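Local coordinates for kinetochore-associated protein NSL1 homolog (Homo sapiens, PDB 5LSI), which forms part of the MIS12 complex, which is required for kinetochore formation and for normal chromosome alignment and segregation during mitosis, at residues T24-L27 / Q28-R32; L50-A53 / Q54-F57. All coordinates share one frame; numbering follows the deposited sequence.

Contact 1 (T24-L27 / Q28-R32); sequences TEML and QLCGR
One face of the Gln28 side-chain amide is turned toward Thr24, one helical turn earlier, and the Thr24 methyl and backbone carbonyl oxygen both lie on that side of the amide plane. Thr24 CG2 approaches Gln28 NE2 at 3.8 Å from above the plane, displaced outward beyond the nitrogen, while Thr24 O stands over the aliphatic end, 3.2 Å from Gln28 CG. Gln28 can lie back along the helix like this because its CG sits beside the backbone N (chi1 -68°) and the chain is extended from there on. The hydroxyl of Thr24 turns the other way and bonds to Lys20 O.

Further round the helix, Leu29 folds back in the same sense and rests CG 3.6 Å from Glu25 O. On the buried side Met26 CG and Cys30 SG make a loose apolar contact of 4.4 Å. Leu27 leans instead on Phe57, Val61 and Gln62 of helix 46-62.

Four i to i+4 backbone bonds of a regular alpha-helix hold this part of helix 20-35, the first of two helices that pack together. Cys30 N to Met26 O is almost straight at 174°; Gly31 N to Leu27 O is short, 2.8 Å, but more bent (132°). The chemistry is thus divided by side: methyl-to-amide packing lies on the exposed flank, whereas the Met26 methylene and the Cys30 sulfur lie on the buried side, where apolar side chains of another protein chain pack on both residues.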
ATOM      1  N   THR B  24      -0.424 -10.424   2.219  1.00 24.48           N
ATOM      2  CA  THR B  24      -1.812 -10.589   1.796  1.00 24.67           C
ATOM      3  C   THR B  24      -2.778 -10.297   2.940  1.00 24.01           C
ATOM      4  O   THR B  24      -3.827  -9.674   2.736  1.00 25.50           O
ATOM      5  CB  THR B  24      -2.027 -12.005   1.258  1.00 28.14           C
ATOM      6  OG1 THR B  24      -1.362 -12.144  -0.003  1.00 32.29           O
ATOM      7  CG2 THR B  24      -3.508 -12.308   1.079  1.00 29.08           C
ATOM      8  N   GLU B  25      -2.435 -10.728   4.153  1.00 25.21           N
ATOM      9  CA  GLU B  25      -3.314 -10.489   5.293  1.00 25.62           C
ATOM     10  C   GLU B  25      -3.317  -9.018   5.686  1.00 26.12           C
ATOM     11  O   GLU B  25      -4.366  -8.466   6.044  1.00 27.61           O
ATOM     12  CB  GLU B  25      -2.896 -11.388   6.458  1.00 27.41           C
ATOM     13  CG  GLU B  25      -3.040 -12.866   6.112  1.00 27.39           C
ATOM     14  CD  GLU B  25      -2.598 -13.810   7.215  1.00 32.57           C
ATOM     15  OE1 GLU B  25      -1.721 -13.439   8.023  1.00 34.19           O
ATOM     16  OE2 GLU B  25      -3.133 -14.939   7.265  1.00 35.58           O
ATOM     17  N   MET B  26      -2.156  -8.364   5.610  1.00 26.94           N
ATOM     18  CA  MET B  26      -2.089  -6.920   5.818  1.00 26.32           C
ATOM     19  C   MET B  26      -2.942  -6.169   4.800  1.00 25.30           C
ATOM     20  O   MET B  26      -3.647  -5.216   5.152  1.00 24.93           O
ATOM     21  CB  MET B  26      -0.634  -6.461   5.742  1.00 25.36           C
ATOM     22  CG  MET B  26      -0.455  -4.961   5.591  1.00 31.40           C
ATOM     23  SD  MET B  26       1.208  -4.533   5.035  1.00 47.97           S
ATOM     24  CE  MET B  26       1.234  -5.263   3.400  1.00 32.56           C
ATOM     25  N   LEU B  27      -2.891  -6.584   3.530  1.00 22.90           N
ATOM     26  CA  LEU B  27      -3.705  -5.936   2.505  1.00 23.09           C
ATOM     27  C   LEU B  27      -5.193  -6.140   2.764  1.00 25.69           C
ATOM     28  O   LEU B  27      -6.006  -5.249   2.490  1.00 23.63           O
ATOM     29  CB  LEU B  27      -3.328  -6.463   1.120  1.00 23.88           C
ATOM     30  CG  LEU B  27      -1.926  -6.083   0.630  1.00 25.20           C
ATOM     31  CD1 LEU B  27      -1.657  -6.664  -0.749  1.00 28.00           C
ATOM     32  CD2 LEU B  27      -1.745  -4.577   0.620  1.00 29.52           C
ATOM     33  N   GLN B  28      -5.573  -7.310   3.285  1.00 23.71           N
ATOM     34  CA  GLN B  28      -6.977  -7.534   3.620  1.00 25.85           C
ATOM     35  C   GLN B  28      -7.450  -6.559   4.689  1.00 24.22           C
ATOM     36  O   GLN B  28      -8.559  -6.018   4.600  1.00 22.69           O
ATOM     37  CB  GLN B  28      -7.193  -8.977   4.078  1.00 20.55           C
ATOM     38  CG  GLN B  28      -7.016 -10.000   2.971  1.00 22.15           C
ATOM     39  CD  GLN B  28      -7.226 -11.423   3.445  1.00 27.21           C
ATOM     40  OE1 GLN B  28      -7.590 -11.662   4.599  1.00 25.50           O
ATOM     41  NE2 GLN B  28      -7.007 -12.379   2.552  1.00 22.19           N
ATOM     42  N   LEU B  29      -6.616  -6.312   5.703  1.00 25.02           N
ATOM     43  CA  LEU B  29      -6.974  -5.353   6.747  1.00 25.55           C
ATOM     44  C   LEU B  29      -7.121  -3.948   6.177  1.00 28.49           C
ATOM     45  O   LEU B  29      -8.126  -3.267   6.420  1.00 29.13           O
ATOM     46  CB  LEU B  29      -5.924  -5.376   7.861  1.00 27.06           C
ATOM     47  CG  LEU B  29      -5.879  -6.636   8.731  1.00 27.07           C
ATOM     48  CD1 LEU B  29      -4.634  -6.651   9.603  1.00 27.86           C
ATOM     49  CD2 LEU B  29      -7.128  -6.733   9.588  1.00 24.69           C
ATOM     50  N   CYS B  30      -6.122  -3.494   5.415  1.00 26.02           N
ATOM     51  CA  CYS B  30      -6.182  -2.168   4.811  1.00 27.14           C
ATOM     52  C   CYS B  30      -7.273  -2.056   3.760  1.00 27.93           C
ATOM     53  O   CYS B  30      -7.715  -0.942   3.463  1.00 27.49           O
ATOM     54  CB  CYS B  30      -4.835  -1.811   4.186  1.00 22.20           C
ATOM     55  SG  CYS B  30      -3.495  -1.722   5.384  1.00 28.39           S
ATOM     56  N   GLY B  31      -7.714  -3.177   3.187  1.00 25.28           N
ATOM     57  CA  GLY B  31      -8.779  -3.125   2.202  1.00 25.05           C
ATOM     58  C   GLY B  31     -10.065  -2.530   2.731  1.00 27.41           C
ATOM     59  O   GLY B  31     -10.900  -2.075   1.943  1.00 32.77           O
ATOM     60  N   ARG B  32     -10.245  -2.525   4.053  1.00 30.31           N
ATOM     61  CA  ARG B  32     -11.439  -1.934   4.642  1.00 32.58           C
ATOM     62  C   ARG B  32     -11.520  -0.441   4.357  1.00 31.43           C
ATOM     63  O   ARG B  32     -12.617   0.095   4.170  1.00 31.37           O
ATOM     64  CB  ARG B  32     -11.457  -2.199   6.149  1.00 37.00           C
ATOM     65  CG  ARG B  32     -12.644  -1.611   6.891  1.00 43.87           C
ATOM     66  CD  ARG B  32     -12.829  -2.291   8.244  1.00 49.44           C
ATOM     67  NE  ARG B  32     -13.580  -1.461   9.186  1.00 59.98           N
ATOM     68  CZ  ARG B  32     -14.907  -1.404   9.247  1.00 60.04           C
ATOM     69  NH1 ARG B  32     -15.644  -2.130   8.418  1.00 57.25           N
ATOM     70  NH2 ARG B  32     -15.498  -0.617  10.139  1.00 61.77           N
TER

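Contact 2 (L50-A53 / Q54-F57)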
ATOM      1  N   LEU B  50     -14.967   0.327  -6.911  1.00 29.73           N
ATOM      2  CA  LEU B  50     -14.339  -0.219  -5.713  1.00 28.00           C
ATOM      3  C   LEU B  50     -13.467  -1.422  -6.047  1.00 29.74           C
ATOM      4  O   LEU B  50     -12.377  -1.576  -5.486  1.00 28.14           O
ATOM      5  CB  LEU B  50     -15.401  -0.596  -4.679  1.00 34.01           C
ATOM      6  CG  LEU B  50     -15.997   0.559  -3.869  1.00 36.55           C
ATOM      7  CD1 LEU B  50     -16.931   0.034  -2.789  1.00 38.42           C
ATOM      8  CD2 LEU B  50     -14.892   1.410  -3.258  1.00 36.51           C
ATOM      9  N   ARG B  51     -13.935  -2.298  -6.942  1.00 28.51           N
ATOM     10  CA  ARG B  51     -13.076  -3.377  -7.417  1.00 28.94           C
ATOM     11  C   ARG B  51     -11.813  -2.822  -8.061  1.00 26.78           C
ATOM     12  O   ARG B  51     -10.708  -3.321  -7.816  1.00 27.45           O
ATOM     13  CB  ARG B  51     -13.831  -4.266  -8.406  1.00 30.50           C
ATOM     14  CG  ARG B  51     -14.899  -5.156  -7.774  1.00 32.12           C
ATOM     15  CD  ARG B  51     -15.347  -6.255  -8.738  1.00 36.77           C
ATOM     16  NE  ARG B  51     -15.891  -5.719  -9.983  1.00 30.43           N
ATOM     17  CZ  ARG B  51     -17.176  -5.443 -10.179  1.00 34.30           C
ATOM     18  NH1 ARG B  51     -18.057  -5.656  -9.212  1.00 36.77           N
ATOM     19  NH2 ARG B  51     -17.577  -4.954 -11.345  1.00 33.40           N
ATOM     20  N   ASP B  52     -11.961  -1.780  -8.881  1.00 28.45           N
ATOM     21  CA  ASP B  52     -10.806  -1.169  -9.533  1.00 27.44           C
ATOM     22  C   ASP B  52      -9.859  -0.559  -8.506  1.00 25.86           C
ATOM     23  O   ASP B  52      -8.641  -0.774  -8.563  1.00 27.41           O
ATOM     24  CB  ASP B  52     -11.282  -0.114 -10.534  1.00 30.34           C
ATOM     25  CG  ASP B  52     -10.137   0.594 -11.227  1.00 36.72           C
ATOM     26  OD1 ASP B  52      -9.091  -0.048 -11.467  1.00 42.20           O
ATOM     27  OD2 ASP B  52     -10.282   1.797 -11.530  1.00 41.79           O
ATOM     28  N   ALA B  53     -10.407   0.193  -7.545  1.00 25.23           N
ATOM     29  CA  ALA B  53      -9.573   0.832  -6.529  1.00 23.84           C
ATOM     30  C   ALA B  53      -8.862  -0.197  -5.660  1.00 25.37           C
ATOM     31  O   ALA B  53      -7.686  -0.025  -5.318  1.00 26.73           O
ATOM     32  CB  ALA B  53     -10.418   1.766  -5.662  1.00 24.96           C
ATOM     33  N   GLN B  54      -9.562  -1.268  -5.279  1.00 25.59           N
ATOM     34  CA  GLN B  54      -8.941  -2.318  -4.480  1.00 24.93           C
ATOM     35  C   GLN B  54      -7.785  -2.972  -5.230  1.00 23.67           C
ATOM     36  O   GLN B  54      -6.705  -3.192  -4.668  1.00 25.04           O
ATOM     37  CB  GLN B  54      -9.989  -3.365  -4.098  1.00 26.64           C
ATOM     38  CG  GLN B  54      -9.531  -4.318  -3.024  1.00 32.42           C
ATOM     39  CD  GLN B  54      -9.658  -3.715  -1.644  1.00 42.65           C
ATOM     40  OE1 GLN B  54      -8.679  -3.232  -1.073  1.00 40.59           O
ATOM     41  NE2 GLN B  54     -10.872  -3.732  -1.098  1.00 36.64           N
ATOM     42  N   TRP B  55      -8.005  -3.292  -6.510  1.00 22.93           N
ATOM     43  CA  TRP B  55      -6.983  -3.950  -7.320  1.00 24.54           C
ATOM     44  C   TRP B  55      -5.806  -3.019  -7.591  1.00 24.19           C
ATOM     45  O   TRP B  55      -4.651  -3.457  -7.607  1.00 23.89           O
ATOM     46  CB  TRP B  55      -7.612  -4.445  -8.626  1.00 27.67           C
ATOM     47  CG  TRP B  55      -6.632  -4.945  -9.634  1.00 32.62           C
ATOM     48  CD1 TRP B  55      -5.708  -5.943  -9.468  1.00 39.81           C
ATOM     49  CD2 TRP B  55      -6.475  -4.474 -10.976  1.00 38.26           C
ATOM     50  NE1 TRP B  55      -4.983  -6.116 -10.633  1.00 42.56           N
ATOM     51  CE2 TRP B  55      -5.437  -5.224 -11.571  1.00 39.39           C
ATOM     52  CE3 TRP B  55      -7.113  -3.490 -11.734  1.00 43.77           C
ATOM     53  CZ2 TRP B  55      -5.024  -5.014 -12.890  1.00 49.87           C
ATOM     54  CZ3 TRP B  55      -6.704  -3.283 -13.043  1.00 47.21           C
ATOM     55  CH2 TRP B  55      -5.671  -4.041 -13.608  1.00 52.35           C
ATOM     56  N   THR B  56      -6.077  -1.730  -7.807  1.00 23.72           N
ATOM     57  CA  THR B  56      -4.998  -0.755  -7.934  1.00 25.03           C
ATOM     58  C   THR B  56      -4.206  -0.654  -6.640  1.00 24.30           C
ATOM     59  O   THR B  56      -2.972  -0.596  -6.660  1.00 21.36           O
ATOM     60  CB  THR B  56      -5.569   0.613  -8.314  1.00 27.25           C
ATOM     61  OG1 THR B  56      -6.246   0.516  -9.573  1.00 26.94           O
ATOM     62  CG2 THR B  56      -4.463   1.642  -8.415  1.00 28.55           C
ATOM     63  N   PHE B  57      -4.903  -0.644  -5.502  1.00 23.34           N
ATOM     64  CA  PHE B  57      -4.227  -0.563  -4.210  1.00 23.17           C
ATOM     65  C   PHE B  57      -3.322  -1.769  -3.989  1.00 25.32           C
ATOM     66  O   PHE B  57      -2.143  -1.623  -3.650  1.00 26.24           O
ATOM     67  CB  PHE B  57      -5.261  -0.445  -3.089  1.00 22.71           C
ATOM     68  CG  PHE B  57      -4.683  -0.587  -1.710  1.00 25.23           C
ATOM     69  CD1 PHE B  57      -3.884   0.407  -1.172  1.00 21.34           C
ATOM     70  CD2 PHE B  57      -4.950  -1.714  -0.946  1.00 22.32           C
ATOM     71  CE1 PHE B  57      -3.351   0.277   0.101  1.00 22.43           C
ATOM     72  CE2 PHE B  57      -4.426  -1.850   0.329  1.00 22.59           C
ATOM     73  CZ  PHE B  57      -3.622  -0.856   0.850  1.00 25.10           C
TER
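Thr56 reaches back one turn to Asp52 and binds the same carbonyl twice. Its backbone N gives a bond of 2.8 Å to Asp52 O, and its OG1 donates a second one of 2.9 Å to that oxygen. The hydroxyl comes from above the carbonyl plane, 41° out of it, while the amide N is tilted from that plane by less. With OG1 beside its own backbone N (chi1 -61°), the hydroxyl is directed at the carbonyl one turn back. Asp52 OD1 is a further neighbour, 3.5 Å from Thr56 OG1.

The same carboxylate oxygen approaches the indole of Trp55 at its edge, near the ring plane, with OD1 4.0 Å from CE3 on the benzo rim. The carboxylate itself is turned 45° from the ring. Backbone bonds between residues four apart fix the frame beneath these groups, among them Trp55 N to Arg51 O.

All this happens on the second of two consecutive helices, 20-35 and 46-62, which form a helical hairpin in this N-terminal fragment of NSL1. Ala53 and Gln54 both touch Val34 across the hairpin. Gln54 starts against its own helix, CB 3.3 Å from Leu50 O, then bends at chi2 and swings its amide across to helix 20-35, where NE2 makes a weak hydrogen bond to Gly31 O. Phe57 keeps CB 3.3 Å from Ala53 O while its ring leads off toward Cys30. Farther out, Ser59 OG bonds to Trp55 O, and polar side chains of another protein chain pack on Thr56 and Phe57.

Overall arrangement
Contact 1 on helix 20-35 and contact 2 on helix 46-62 each span a little over two turns of one arm of the hairpin, with centres about 12 Å apart. They meet directly. The ring of Phe57 touches two residues of contact 1: its CZ lies 3.7 Å from Cys30 CB, and its CE2 is 3.8 Å from Leu27 CD2. Beside this apolar patch the arms come close where Gly31 CA stands 3.3 Å from Gln54 OE1. No ligand or active site is involved; both stretches also pack against another protein chain, consistent with an N-terminal fragment through which NSL1, a MIS12 complex subunit, meets a partner.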